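PDB 3OT2: putative restriction endonuclease domain-containing protein from Anabaena variabilis, which is of unknown function but, as a Uma2 (DUF820) family member of the PDDEXK clan, is probably a nuclease related to restriction endonucleases. Local coordinates for residues 44-49 / 182-186; 133-137 / 149-153; 144-148 / 157-161; 160-166 / 177-181. All blocks are in the same frame, centred on the assembly; numbering follows the deposited sequence. Where two conformers were deposited one is given.

Contact 1: 44-49 / 182-186; sequences AIQSEC and LFSWL
Trp-185 lays one face of its indole against the aliphatic part of Glu-48, and this is the closest approach between 44-49 and 182-186. Glu-48 CG stands 3.3 Å from the centroid of the five-membered ring of Trp-185 and only 6° off the ring normal, a CH-pi contact centred over the face; CB of the glutamate also touches the ring. The chain bends at chi2 (56°), and the carboxylate plane is tilted 62° to the indole. Farther along the indole, Cys-49 CB reaches Trp-185 CZ3 at 3.8 Å, and Cys-49 SG lies at the edge of the six-membered ring, 5.4 Å from its centroid.

Beside the tryptophan is an apolar patch round the buried Ile-45. Ile-45 CG2 meets Leu-182 CD2 at 3.9 Å with the two chains crossing at about a right angle, while Ile-45 CD1 reaches Leu-186 CD2 at 3.6 Å and Phe-183 CD1 at 4.0 Å. Behind this patch stand Ile-112 of strand 108-112 and Val-147 of strand 146-150. Glu-48 and Leu-186 pack closely although partly exposed; the loose side is Ala-44, whose CB meets only Trp-185 O across the contact. With no hydrogen bond between the segments, the fit rests on shape and on the indole, sandwiched between Glu-48 CG and, on its opposite face, Leu-182 CA of its own segment.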
loop_
_atom_site.group_PDB
_atom_site.type_symbol
_atom_site.label_atom_id
_atom_site.label_comp_id
_atom_site.label_asym_id
_atom_site.label_seq_id
_atom_site.Cartn_x
_atom_site.Cartn_y
_atom_site.Cartn_z
ATOM N N ALA A 44 -11.251 -18.839 -3.598
ATOM C CA ALA A 44 -11.437 -19.037 -5.034
ATOM C C ALA A 44 -10.219 -18.517 -5.817
ATOM O O ALA A 44 -9.685 -19.233 -6.669
ATOM C CB ALA A 44 -12.718 -18.361 -5.500
ATOM N N ILE A 45 -9.765 -17.293 -5.501
ATOM C CA ILE A 45 -8.597 -16.675 -6.137
ATOM C C ILE A 45 -7.325 -17.414 -5.722
ATOM O O ILE A 45 -6.493 -17.697 -6.578
ATOM C CB ILE A 45 -8.536 -15.161 -5.811
ATOM C CG1 ILE A 45 -9.660 -14.426 -6.617
ATOM C CG2 ILE A 45 -7.117 -14.587 -6.131
ATOM C CD1 ILE A 45 -9.805 -12.944 -6.346
ATOM N N GLN A 46 -7.183 -17.740 -4.423
ATOM C CA GLN A 46 -5.997 -18.409 -3.909
ATOM C C GLN A 46 -5.755 -19.782 -4.565
ATOM O O GLN A 46 -4.631 -20.021 -5.002
ATOM C CB GLN A 46 -6.094 -18.577 -2.400
ATOM C CG GLN A 46 -4.788 -18.991 -1.741
ATOM C CD GLN A 46 -4.965 -19.227 -0.268
ATOM O OE1 GLN A 46 -6.070 -19.461 0.221
ATOM N NE2 GLN A 46 -3.871 -19.215 0.476
ATOM N N SER A 47 -6.791 -20.665 -4.615
ATOM C CA SER A 47 -6.653 -22.010 -5.178
ATOM C C SER A 47 -6.364 -21.964 -6.676
ATOM O O SER A 47 -5.492 -22.701 -7.151
ATOM C CB SER A 47 -7.898 -22.852 -4.898
ATOM O OG SER A 47 -8.008 -23.120 -3.509
ATOM N N GLU A 48 -7.069 -21.103 -7.416
ATOM C CA GLU A 48 -6.871 -20.988 -8.857
ATOM C C GLU A 48 -5.522 -20.373 -9.200
ATOM O O GLU A 48 -4.905 -20.749 -10.196
ATOM C CB GLU A 48 -7.996 -20.162 -9.483
ATOM C CG GLU A 48 -8.073 -20.307 -10.993
ATOM C CD GLU A 48 -8.223 -21.703 -11.563
ATOM O OE1 GLU A 48 -8.839 -22.567 -10.897
ATOM O OE2 GLU A 48 -7.730 -21.925 -12.691
ATOM N N CYS A 49 -5.073 -19.420 -8.388
ATOM C CA CYS A 49 -3.797 -18.752 -8.591
ATOM C C CYS A 49 -2.627 -19.728 -8.460
ATOM O O CYS A 49 -1.726 -19.685 -9.297
ATOM C CB CYS A 49 -3.668 -17.606 -7.607
ATOM S SG CYS A 49 -2.512 -16.341 -8.116
ATOM N N LEU A 182 -7.938 -12.888 -13.931
ATOM C CA LEU A 182 -7.745 -13.091 -12.507
ATOM C C LEU A 182 -9.070 -12.999 -11.742
ATOM O O LEU A 182 -9.402 -13.907 -10.989
ATOM C CB LEU A 182 -6.770 -12.030 -11.958
ATOM C CG LEU A 182 -5.867 -12.406 -10.775
ATOM C CD1 LEU A 182 -4.907 -11.274 -10.482
ATOM C CD2 LEU A 182 -6.648 -12.712 -9.526
ATOM N N PHE A 183 -9.805 -11.898 -11.908
ATOM C CA PHE A 183 -11.023 -11.674 -11.136
ATOM C C PHE A 183 -12.237 -12.459 -11.695
ATOM O O PHE A 183 -13.230 -12.607 -10.985
ATOM C CB PHE A 183 -11.285 -10.165 -10.945
ATOM C CG PHE A 183 -10.115 -9.560 -10.181
ATOM C CD1 PHE A 183 -9.913 -9.853 -8.837
ATOM C CD2 PHE A 183 -9.158 -8.782 -10.832
ATOM C CE1 PHE A 183 -8.782 -9.371 -8.154
ATOM C CE2 PHE A 183 -8.025 -8.301 -10.146
ATOM C CZ PHE A 183 -7.843 -8.605 -8.814
ATOM N N SER A 184 -12.099 -13.106 -12.865
ATOM C CA SER A 184 -13.138 -14.005 -13.388
ATOM C C SER A 184 -13.189 -15.292 -12.525
ATOM O O SER A 184 -14.175 -16.041 -12.568
ATOM C CB SER A 184 -12.881 -14.362 -14.853
ATOM O OG SER A 184 -11.842 -15.323 -14.977
ATOM N N TRP A 185 -12.116 -15.547 -11.744
ATOM C CA TRP A 185 -12.045 -16.717 -10.867
ATOM C C TRP A 185 -13.048 -16.599 -9.709
ATOM O O TRP A 185 -13.241 -17.573 -8.980
ATOM C CB TRP A 185 -10.620 -16.907 -10.324
ATOM C CG TRP A 185 -9.562 -17.101 -11.384
ATOM C CD1 TRP A 185 -9.738 -17.563 -12.659
ATOM C CD2 TRP A 185 -8.150 -16.891 -11.223
ATOM N NE1 TRP A 185 -8.522 -17.633 -13.309
ATOM C CE2 TRP A 185 -7.533 -17.227 -12.449
ATOM C CE3 TRP A 185 -7.342 -16.486 -10.145
ATOM C CZ2 TRP A 185 -6.145 -17.188 -12.623
ATOM C CZ3 TRP A 185 -5.966 -16.402 -10.332
ATOM C CH2 TRP A 185 -5.381 -16.741 -11.561
ATOM N N LEU A 186 -13.709 -15.423 -9.575
ATOM C CA LEU A 186 -14.753 -15.152 -8.593
ATOM C C LEU A 186 -16.123 -15.596 -9.101
ATOM O O LEU A 186 -17.074 -15.725 -8.308
ATOM C CB LEU A 186 -14.794 -13.650 -8.264
ATOM C CG LEU A 186 -13.567 -13.066 -7.532
ATOM C CD1 LEU A 186 -13.720 -11.551 -7.321
ATOM C CD2 LEU A 186 -13.338 -13.747 -6.198
#

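Contact 2: 133-137 / 149-153; sequences GTQMG and VYRPQ
Selenomethionine Met-136 sends CG anti to its backbone N (chi1 -177°), continues straight through chi2 and turns at chi3 (-76°), which brings its terminal methyl over one face of the Arg-151 guanidinium in the arginine conformer given. In that conformer Arg-151, extended from CG to NE, runs alongside in the same direction, and Met-136 CE comes 3.5 Å from Arg-151 NE; since a second conformer was modelled, this packing and the salt bridge from NH1 to Glu-157 may hold only part of the time. The same methyl touches Val-149 CG1 at 4.0 Å.

Next to these side chains, strands 136-141 and 146-150 form one end of a beta hairpin. Gly-137 and Tyr-150 are an antiparallel hydrogen-bonded pair: Gly-137 N donates to Tyr-150 O at 2.8 Å, in the carbonyl plane, and Tyr-150 N returns a nearly straight bond (172°) to Gly-137 O. Lacking a side chain, Gly-137 leaves room for Tyr-150 CB, and the tyrosine ring continues to Ile-126 and Leu-130 of helix 119-131.

Where the strand pairing ends, the Pro-152 ring lies against two carbonyls, with CD 3.3 Å from Gln-135 O and CG 3.5 Å from Thr-134 O. A glycine at Pro-152 would probably leave those carbonyls without this apolar cover and let the chain beyond Arg-151 flex. Two backbone bonds thus set the register, while Met-136 packs on Val-149 and, in this conformer, Arg-151.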
loop_
_atom_site.group_PDB
_atom_site.type_symbol
_atom_site.label_atom_id
_atom_site.label_comp_id
_atom_site.label_asym_id
_atom_site.label_seq_id
_atom_site.Cartn_x
_atom_site.Cartn_y
_atom_site.Cartn_z
ATOM N N GLY A 133 15.381 -10.525 -0.212
ATOM C CA GLY A 133 15.623 -11.187 -1.490
ATOM C C GLY A 133 14.470 -11.535 -2.403
ATOM O O GLY A 133 14.704 -12.060 -3.489
ATOM N N THR A 134 13.215 -11.295 -1.987
ATOM C CA THR A 134 12.073 -11.625 -2.849
ATOM C C THR A 134 12.166 -10.792 -4.136
ATOM O O THR A 134 12.496 -9.608 -4.090
ATOM C CB THR A 134 10.770 -11.431 -2.086
ATOM O OG1 THR A 134 10.764 -12.355 -0.992
ATOM C CG2 THR A 134 9.524 -11.654 -2.945
ATOM N N GLN A 135 11.916 -11.436 -5.289
ATOM C CA GLN A 135 11.977 -10.759 -6.580
ATOM C C GLN A 135 10.736 -9.932 -6.803
ATOM O O GLN A 135 10.823 -8.871 -7.403
ATOM C CB GLN A 135 12.122 -11.760 -7.749
ATOM C CG GLN A 135 13.251 -12.787 -7.601
ATOM C CD GLN A 135 13.309 -13.730 -8.788
ATOM O OE1 GLN A 135 12.967 -13.376 -9.934
ATOM N NE2 GLN A 135 13.802 -14.954 -8.550
HETATM N N MSE A 136 9.570 -10.442 -6.404
HETATM C CA MSE A 136 8.316 -9.730 -6.651
HETATM C C MSE A 136 7.274 -10.039 -5.601
HETATM O O MSE A 136 7.167 -11.167 -5.122
HETATM C CB MSE A 136 7.748 -10.103 -8.053
HETATM C CG MSE A 136 6.454 -9.324 -8.400
HETATM SE SE MSE A 136 5.800 -9.727 -10.179
HETATM C CE MSE A 136 7.069 -8.683 -11.226
ATOM N N GLY A 137 6.473 -9.028 -5.300
ATOM C CA GLY A 137 5.308 -9.161 -4.446
ATOM C C GLY A 137 4.069 -8.764 -5.217
ATOM O O GLY A 137 4.107 -7.828 -6.020
ATOM N N VAL A 149 1.826 -4.347 -7.635
ATOM C CA VAL A 149 3.051 -5.094 -7.938
ATOM C C VAL A 149 4.228 -4.398 -7.251
ATOM O O VAL A 149 4.476 -3.207 -7.472
ATOM C CB VAL A 149 3.259 -5.253 -9.465
ATOM C CG1 VAL A 149 4.661 -5.793 -9.778
ATOM C CG2 VAL A 149 2.190 -6.169 -10.067
ATOM N N TYR A 150 4.967 -5.166 -6.447
ATOM C CA TYR A 150 6.114 -4.711 -5.681
ATOM C C TYR A 150 7.414 -5.360 -6.181
ATOM O O TYR A 150 7.492 -6.575 -6.225
ATOM C CB TYR A 150 5.902 -5.091 -4.207
ATOM C CG TYR A 150 4.769 -4.359 -3.530
ATOM C CD1 TYR A 150 3.458 -4.824 -3.614
ATOM C CD2 TYR A 150 5.008 -3.213 -2.780
ATOM C CE1 TYR A 150 2.414 -4.160 -2.971
ATOM C CE2 TYR A 150 3.969 -2.539 -2.138
ATOM C CZ TYR A 150 2.674 -3.008 -2.248
ATOM O OH TYR A 150 1.670 -2.325 -1.613
ATOM N N ARG A 151 8.415 -4.538 -6.544
ATOM C CA ARG A 151 9.739 -4.982 -6.984
ATOM C C ARG A 151 10.787 -4.280 -6.129
ATOM O O ARG A 151 10.524 -3.150 -5.679
ATOM C CB ARG A 151 9.967 -4.682 -8.470
ATOM C CG ARG A 151 9.096 -5.475 -9.436
ATOM C CD ARG A 151 9.367 -4.918 -10.804
ATOM N NE ARG A 151 8.956 -5.785 -11.890
ATOM C CZ ARG A 151 8.034 -5.481 -12.803
ATOM N NH1 ARG A 151 7.351 -4.342 -12.720
ATOM N NH2 ARG A 151 7.786 -6.313 -13.806
ATOM N N PRO A 152 11.955 -4.901 -5.841
ATOM C CA PRO A 152 12.938 -4.213 -4.986
ATOM C C PRO A 152 13.375 -2.873 -5.560
ATOM O O PRO A 152 13.625 -2.758 -6.758
ATOM C CB PRO A 152 14.119 -5.196 -4.937
ATOM C CG PRO A 152 13.553 -6.490 -5.281
ATOM C CD PRO A 152 12.476 -6.228 -6.263
ATOM N N GLN A 153 13.405 -1.848 -4.692
ATOM C CA GLN A 153 13.845 -0.484 -4.978
ATOM C C GLN A 153 13.035 0.178 -6.115
ATOM O O GLN A 153 13.518 1.106 -6.753
ATOM C CB GLN A 153 15.359 -0.447 -5.302
ATOM C CG GLN A 153 16.271 -0.541 -4.082
ATOM C CD GLN A 153 16.422 -1.957 -3.596
ATOM O OE1 GLN A 153 16.969 -2.829 -4.286
ATOM N NE2 GLN A 153 15.922 -2.215 -2.399
#

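Contact 3: 144-148 / 157-161; sequences EQTVF and EVFDE. With EDO (1,2-ethanediol), chain L.
Thr-146 OG1, beside Asp-160, has two partners: it donates to Glu-144 O at 2.8 Å, from well above the carbonyl plane (61° out of it), and is also bonded to Lys-124 NZ of the second subunit. This hydroxyl lies at the mouth of the beta hairpin formed by strands 146-150 and 157-159; on the other edge of strand 146-150, Gln-145 and Thr-146 both face Asp-141 in a G1 beta bulge. Thr-146 and Asp-160 run side by side, and the same lysine forms a salt bridge with Asp-160 OD2. Glu-144 OE1 accepts from O2 of a 1,2-ethanediol at 2.7 Å; this molecule, probably from the crystallisation liquor, also bonds Glu-29 and Lys-124 of the second subunit.

Val-147 and Phe-159 are the antiparallel hydrogen-bonded pair. Val-147 N donates to Phe-159 O at 2.9 Å, nearly straight, whereas the return bond from Phe-159 N to Val-147 O is more bent, at 150°.

With OG1 of Thr-146 beside the backbone N (chi1 -65°), its methyl CG2 lies over the centre of the Phe-148 ring and 3.9 Å from Val-158 CG1. Val-158 CG2 is 3.8 Å from Phe-148 CE1. An alanine in place of Thr-146 is likely to leave Glu-144 O and Lys-124 of the second subunit without this hydroxyl and the Phe-148 ring without its methyl. Where the strands part, one water donates to Gln-145 O and to Asp-160 O, each at 2.7 Å.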
loop_
_atom_site.group_PDB
_atom_site.type_symbol
_atom_site.label_atom_id
_atom_site.label_comp_id
_atom_site.label_asym_id
_atom_site.label_seq_id
_atom_site.Cartn_x
_atom_site.Cartn_y
_atom_site.Cartn_z
ATOM N N GLU A 144 -11.570 -4.382 -5.153
ATOM C CA GLU A 144 -11.240 -3.301 -6.071
ATOM C C GLU A 144 -10.754 -3.832 -7.408
ATOM O O GLU A 144 -10.372 -3.026 -8.252
ATOM C CB GLU A 144 -10.172 -2.379 -5.453
ATOM C CG GLU A 144 -10.619 -1.699 -4.168
ATOM C CD GLU A 144 -11.213 -0.313 -4.291
ATOM O OE1 GLU A 144 -11.332 0.195 -5.429
ATOM O OE2 GLU A 144 -11.540 0.274 -3.236
ATOM N N GLN A 145 -10.706 -5.175 -7.591
ATOM C CA GLN A 145 -10.203 -5.838 -8.822
ATOM C C GLN A 145 -8.882 -5.174 -9.246
ATOM O O GLN A 145 -8.694 -4.732 -10.380
ATOM C CB GLN A 145 -11.254 -5.813 -9.945
ATOM C CG GLN A 145 -12.502 -6.630 -9.580
ATOM C CD GLN A 145 -13.576 -6.588 -10.636
ATOM O OE1 GLN A 145 -13.317 -6.688 -11.832
ATOM N NE2 GLN A 145 -14.813 -6.507 -10.206
ATOM N N THR A 146 -7.970 -5.077 -8.281
ATOM C CA THR A 146 -6.707 -4.410 -8.444
ATOM C C THR A 146 -5.587 -5.306 -7.973
ATOM O O THR A 146 -5.760 -6.096 -7.039
ATOM C CB THR A 146 -6.734 -3.079 -7.625
ATOM O OG1 THR A 146 -7.711 -2.199 -8.191
ATOM C CG2 THR A 146 -5.358 -2.364 -7.566
ATOM N N VAL A 147 -4.444 -5.193 -8.642
ATOM C CA VAL A 147 -3.224 -5.854 -8.205
ATOM C C VAL A 147 -2.136 -4.788 -8.045
ATOM O O VAL A 147 -1.865 -4.033 -8.985
ATOM C CB VAL A 147 -2.746 -7.035 -9.094
ATOM C CG1 VAL A 147 -1.514 -7.694 -8.471
ATOM C CG2 VAL A 147 -3.864 -8.070 -9.283
ATOM N N PHE A 148 -1.510 -4.739 -6.858
ATOM C CA PHE A 148 -0.328 -3.908 -6.639
ATOM C C PHE A 148 0.866 -4.799 -6.837
ATOM O O PHE A 148 0.895 -5.913 -6.293
ATOM C CB PHE A 148 -0.295 -3.270 -5.244
ATOM C CG PHE A 148 -1.349 -2.225 -4.978
ATOM C CD1 PHE A 148 -1.281 -0.977 -5.578
ATOM C CD2 PHE A 148 -2.410 -2.490 -4.121
ATOM C CE1 PHE A 148 -2.246 0.007 -5.305
ATOM C CE2 PHE A 148 -3.360 -1.493 -3.828
ATOM C CZ PHE A 148 -3.265 -0.256 -4.424
ATOM N N GLU A 157 3.588 -0.542 -8.344
ATOM C CA GLU A 157 2.887 -0.413 -9.639
ATOM C C GLU A 157 1.459 -0.888 -9.488
ATOM O O GLU A 157 1.211 -1.831 -8.741
ATOM C CB GLU A 157 3.600 -1.213 -10.725
ATOM C CG GLU A 157 4.874 -0.553 -11.196
ATOM C CD GLU A 157 5.648 -1.298 -12.265
ATOM O OE1 GLU A 157 5.225 -2.410 -12.656
ATOM O OE2 GLU A 157 6.723 -0.796 -12.665
ATOM N N VAL A 158 0.520 -0.233 -10.170
ATOM C CA VAL A 158 -0.918 -0.522 -10.064
ATOM C C VAL A 158 -1.433 -1.114 -11.361
ATOM O O VAL A 158 -1.218 -0.523 -12.424
ATOM C CB VAL A 158 -1.760 0.746 -9.714
ATOM C CG1 VAL A 158 -3.180 0.367 -9.318
ATOM C CG2 VAL A 158 -1.126 1.556 -8.615
ATOM N N PHE A 159 -2.195 -2.211 -11.263
ATOM C CA PHE A 159 -2.845 -2.853 -12.419
ATOM C C PHE A 159 -4.328 -2.997 -12.105
ATOM O O PHE A 159 -4.685 -3.618 -11.098
ATOM C CB PHE A 159 -2.157 -4.218 -12.738
ATOM C CG PHE A 159 -0.731 -3.967 -13.190
ATOM C CD1 PHE A 159 -0.453 -3.637 -14.516
ATOM C CD2 PHE A 159 0.309 -3.901 -12.265
ATOM C CE1 PHE A 159 0.844 -3.298 -14.907
ATOM C CE2 PHE A 159 1.591 -3.529 -12.653
ATOM C CZ PHE A 159 1.848 -3.214 -13.971
ATOM N N ASP A 160 -5.197 -2.367 -12.918
ATOM C CA ASP A 160 -6.635 -2.466 -12.694
ATOM C C ASP A 160 -7.477 -2.375 -13.983
ATOM O O ASP A 160 -8.697 -2.426 -13.898
ATOM C CB ASP A 160 -7.124 -1.425 -11.674
ATOM C CG ASP A 160 -6.883 0.035 -12.022
ATOM O OD1 ASP A 160 -6.782 0.363 -13.231
ATOM O OD2 ASP A 160 -6.802 0.840 -11.101
ATOM N N GLU A 161 -6.838 -2.220 -15.156
ATOM C CA GLU A 161 -7.551 -2.200 -16.445
ATOM C C GLU A 161 -7.857 -3.646 -16.802
ATOM O O GLU A 161 -6.955 -4.479 -16.697
ATOM C CB GLU A 161 -6.722 -1.508 -17.545
ATOM C CG GLU A 161 -6.684 0.009 -17.427
ATOM C CD GLU A 161 -8.005 0.723 -17.662
ATOM O OE1 GLU A 161 -8.480 0.744 -18.822
ATOM O OE2 GLU A 161 -8.561 1.270 -16.681
HETATM C C1 EDO L . -10.981 2.981 -7.890
HETATM O O1 EDO L . -10.673 3.798 -9.029
HETATM C C2 EDO L . -9.940 3.211 -6.803
HETATM O O2 EDO L . -9.504 1.932 -6.305
HETATM O O HOH W 1 -10.339 -3.320 -11.959
#

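Contact 4: 160-166 / 177-181; sequences DEPDALV and LSIKD
Three backbone hydrogen bonds tie the loop 160-166 to 177-180, the approach and first turn of helix 179-183. Val-166 N donates to Leu-177 O at 2.8 Å, nearly straight (173°). Ile-179 N donates to Ala-164 O at 3.0 Å. Lys-180 N reaches Pro-162 O at 2.9 Å, on a carbonyl lone pair. A type I beta turn from Glu-161 to Ala-164 presents the Pro-162 and Ala-164 carbonyls to the helix N terminus, whose first amides they satisfy. A water donates to Val-166 O and accepts from Leu-177 N.

Ser-178 is the N-cap: with chi1 at 67° its OG accepts from Asp-181 N at 3.1 Å. Ser-178 N, buried by this contact, has no partner in the model. Ile-179 points into the turn, its CB 3.2 Å from Glu-161 O, and its CD1 meets Val-166 CG2 at 3.7 Å, the two side chains crossing at about a right angle. Outside, Lys-180 bends at chi3 and chi4 toward Asp-163, making a long salt bridge of 3.6 Å from NZ to OD1.

The loop and helix start pack beside the sheet: Val-166 and Ile-179 rest on Val-147 of strand 146-150, and Val-166 and Leu-177 on Trp-138 of strand 136-141.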
loop_
_atom_site.group_PDB
_atom_site.type_symbol
_atom_site.label_atom_id
_atom_site.label_comp_id
_atom_site.label_asym_id
_atom_site.label_seq_id
_atom_site.Cartn_x
_atom_site.Cartn_y
_atom_site.Cartn_z
ATOM N N ASP A 160 -5.197 -2.367 -12.918
ATOM C CA ASP A 160 -6.635 -2.466 -12.694
ATOM C C ASP A 160 -7.477 -2.375 -13.983
ATOM O O ASP A 160 -8.697 -2.426 -13.898
ATOM C CB ASP A 160 -7.124 -1.425 -11.674
ATOM C CG ASP A 160 -6.883 0.035 -12.022
ATOM O OD1 ASP A 160 -6.782 0.363 -13.231
ATOM O OD2 ASP A 160 -6.802 0.840 -11.101
ATOM N N GLU A 161 -6.838 -2.220 -15.156
ATOM C CA GLU A 161 -7.551 -2.200 -16.445
ATOM C C GLU A 161 -7.857 -3.646 -16.802
ATOM O O GLU A 161 -6.955 -4.479 -16.697
ATOM C CB GLU A 161 -6.722 -1.508 -17.545
ATOM C CG GLU A 161 -6.684 0.009 -17.427
ATOM C CD GLU A 161 -8.005 0.723 -17.662
ATOM O OE1 GLU A 161 -8.480 0.744 -18.822
ATOM O OE2 GLU A 161 -8.561 1.270 -16.681
ATOM N N PRO A 162 -9.103 -3.991 -17.190
ATOM C CA PRO A 162 -9.430 -5.408 -17.445
ATOM C C PRO A 162 -8.506 -6.125 -18.417
ATOM O O PRO A 162 -8.180 -7.269 -18.158
ATOM C CB PRO A 162 -10.857 -5.345 -18.010
ATOM C CG PRO A 162 -11.434 -4.108 -17.389
ATOM C CD PRO A 162 -10.298 -3.129 -17.336
ATOM N N ASP A 163 -8.073 -5.471 -19.502
ATOM C CA ASP A 163 -7.217 -6.115 -20.501
ATOM C C ASP A 163 -5.720 -6.079 -20.140
ATOM O O ASP A 163 -4.933 -6.717 -20.824
ATOM C CB ASP A 163 -7.442 -5.499 -21.895
ATOM C CG ASP A 163 -8.885 -5.579 -22.393
ATOM O OD1 ASP A 163 -9.517 -6.662 -22.233
ATOM O OD2 ASP A 163 -9.381 -4.564 -22.952
ATOM N N ALA A 164 -5.330 -5.373 -19.071
ATOM C CA ALA A 164 -3.919 -5.277 -18.708
ATOM C C ALA A 164 -3.376 -6.590 -18.163
ATOM O O ALA A 164 -4.036 -7.252 -17.358
ATOM C CB ALA A 164 -3.718 -4.180 -17.691
ATOM N N LEU A 165 -2.176 -6.972 -18.611
ATOM C CA LEU A 165 -1.486 -8.162 -18.104
ATOM C C LEU A 165 -0.764 -7.808 -16.839
ATOM O O LEU A 165 -0.120 -6.761 -16.771
ATOM C CB LEU A 165 -0.488 -8.718 -19.113
ATOM C CG LEU A 165 -1.027 -9.333 -20.392
ATOM C CD1 LEU A 165 0.123 -9.874 -21.198
ATOM C CD2 LEU A 165 -2.013 -10.465 -20.108
ATOM N N VAL A 166 -0.853 -8.662 -15.827
ATOM C CA VAL A 166 -0.180 -8.387 -14.560
ATOM C C VAL A 166 1.260 -8.880 -14.706
ATOM O O VAL A 166 1.447 -10.024 -15.104
ATOM C CB VAL A 166 -0.906 -9.013 -13.346
ATOM C CG1 VAL A 166 -0.358 -8.463 -12.031
ATOM C CG2 VAL A 166 -2.413 -8.776 -13.428
ATOM N N LEU A 177 -1.337 -13.357 -17.548
ATOM C CA LEU A 177 -2.568 -13.240 -16.787
ATOM C C LEU A 177 -3.098 -11.819 -16.799
ATOM O O LEU A 177 -2.446 -10.906 -16.286
ATOM C CB LEU A 177 -2.322 -13.724 -15.339
ATOM C CG LEU A 177 -3.546 -13.765 -14.421
ATOM C CD1 LEU A 177 -4.494 -14.877 -14.862
ATOM C CD2 LEU A 177 -3.128 -13.973 -12.995
ATOM N N SER A 178 -4.284 -11.630 -17.396
ATOM C CA SER A 178 -4.913 -10.316 -17.411
ATOM C C SER A 178 -5.678 -10.097 -16.114
ATOM O O SER A 178 -6.003 -11.067 -15.424
ATOM C CB SER A 178 -5.853 -10.174 -18.603
ATOM O OG SER A 178 -6.971 -11.037 -18.473
ATOM N N ILE A 179 -6.007 -8.836 -15.809
ATOM C CA ILE A 179 -6.834 -8.454 -14.653
ATOM C C ILE A 179 -8.207 -9.154 -14.780
ATOM O O ILE A 179 -8.667 -9.790 -13.823
ATOM C CB ILE A 179 -6.946 -6.896 -14.577
ATOM C CG1 ILE A 179 -5.613 -6.266 -14.078
ATOM C CG2 ILE A 179 -8.158 -6.385 -13.745
ATOM C CD1 ILE A 179 -5.244 -6.552 -12.542
ATOM N N LYS A 180 -8.812 -9.102 -15.983
ATOM C CA LYS A 180 -10.124 -9.701 -16.256
ATOM C C LYS A 180 -10.093 -11.226 -15.983
ATOM O O LYS A 180 -11.016 -11.735 -15.345
ATOM C CB LYS A 180 -10.578 -9.345 -17.678
ATOM C CG LYS A 180 -11.135 -10.460 -18.562
ATOM C CD LYS A 180 -11.997 -9.910 -19.694
ATOM C CE LYS A 180 -11.226 -9.163 -20.760
ATOM N NZ LYS A 180 -10.708 -10.048 -21.854
ATOM N N ASP A 181 -9.004 -11.920 -16.374
ATOM C CA ASP A 181 -8.849 -13.359 -16.147
ATOM C C ASP A 181 -8.744 -13.671 -14.665
ATOM O O ASP A 181 -9.379 -14.616 -14.197
ATOM C CB ASP A 181 -7.609 -13.929 -16.875
ATOM C CG ASP A 181 -7.735 -14.067 -18.388
ATOM O OD1 ASP A 181 -8.878 -14.074 -18.893
ATOM O OD2 ASP A 181 -6.683 -14.164 -19.065
HETATM O O HOH W 2 1.030 -12.041 -16.877
#

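Contacts 2 and 3 share strand 146-150 in the six-stranded mixed sheet: contact 2 pairs it with 136-141, contact 3 with the outermost strand 157-159. Their centres are 16 Å apart and their segments alternate along the chain. Contact 4 comes after contact 2 in series, shares Asp-160 and Glu-161 with contact 3 at a centre distance of 8 Å, and leads into helix 179-183. Contact 1, 13 Å from contact 4, brings that helix and the C-terminal end back to helix 40-57, enclosing the other three in sequence. Val-147 meets Leu-182, Ile-179 and Val-166, joining contacts 1, 3 and 4. Contacts 2 and 3 both touch the second subunit, so this hairpin region also contributes to the dimer.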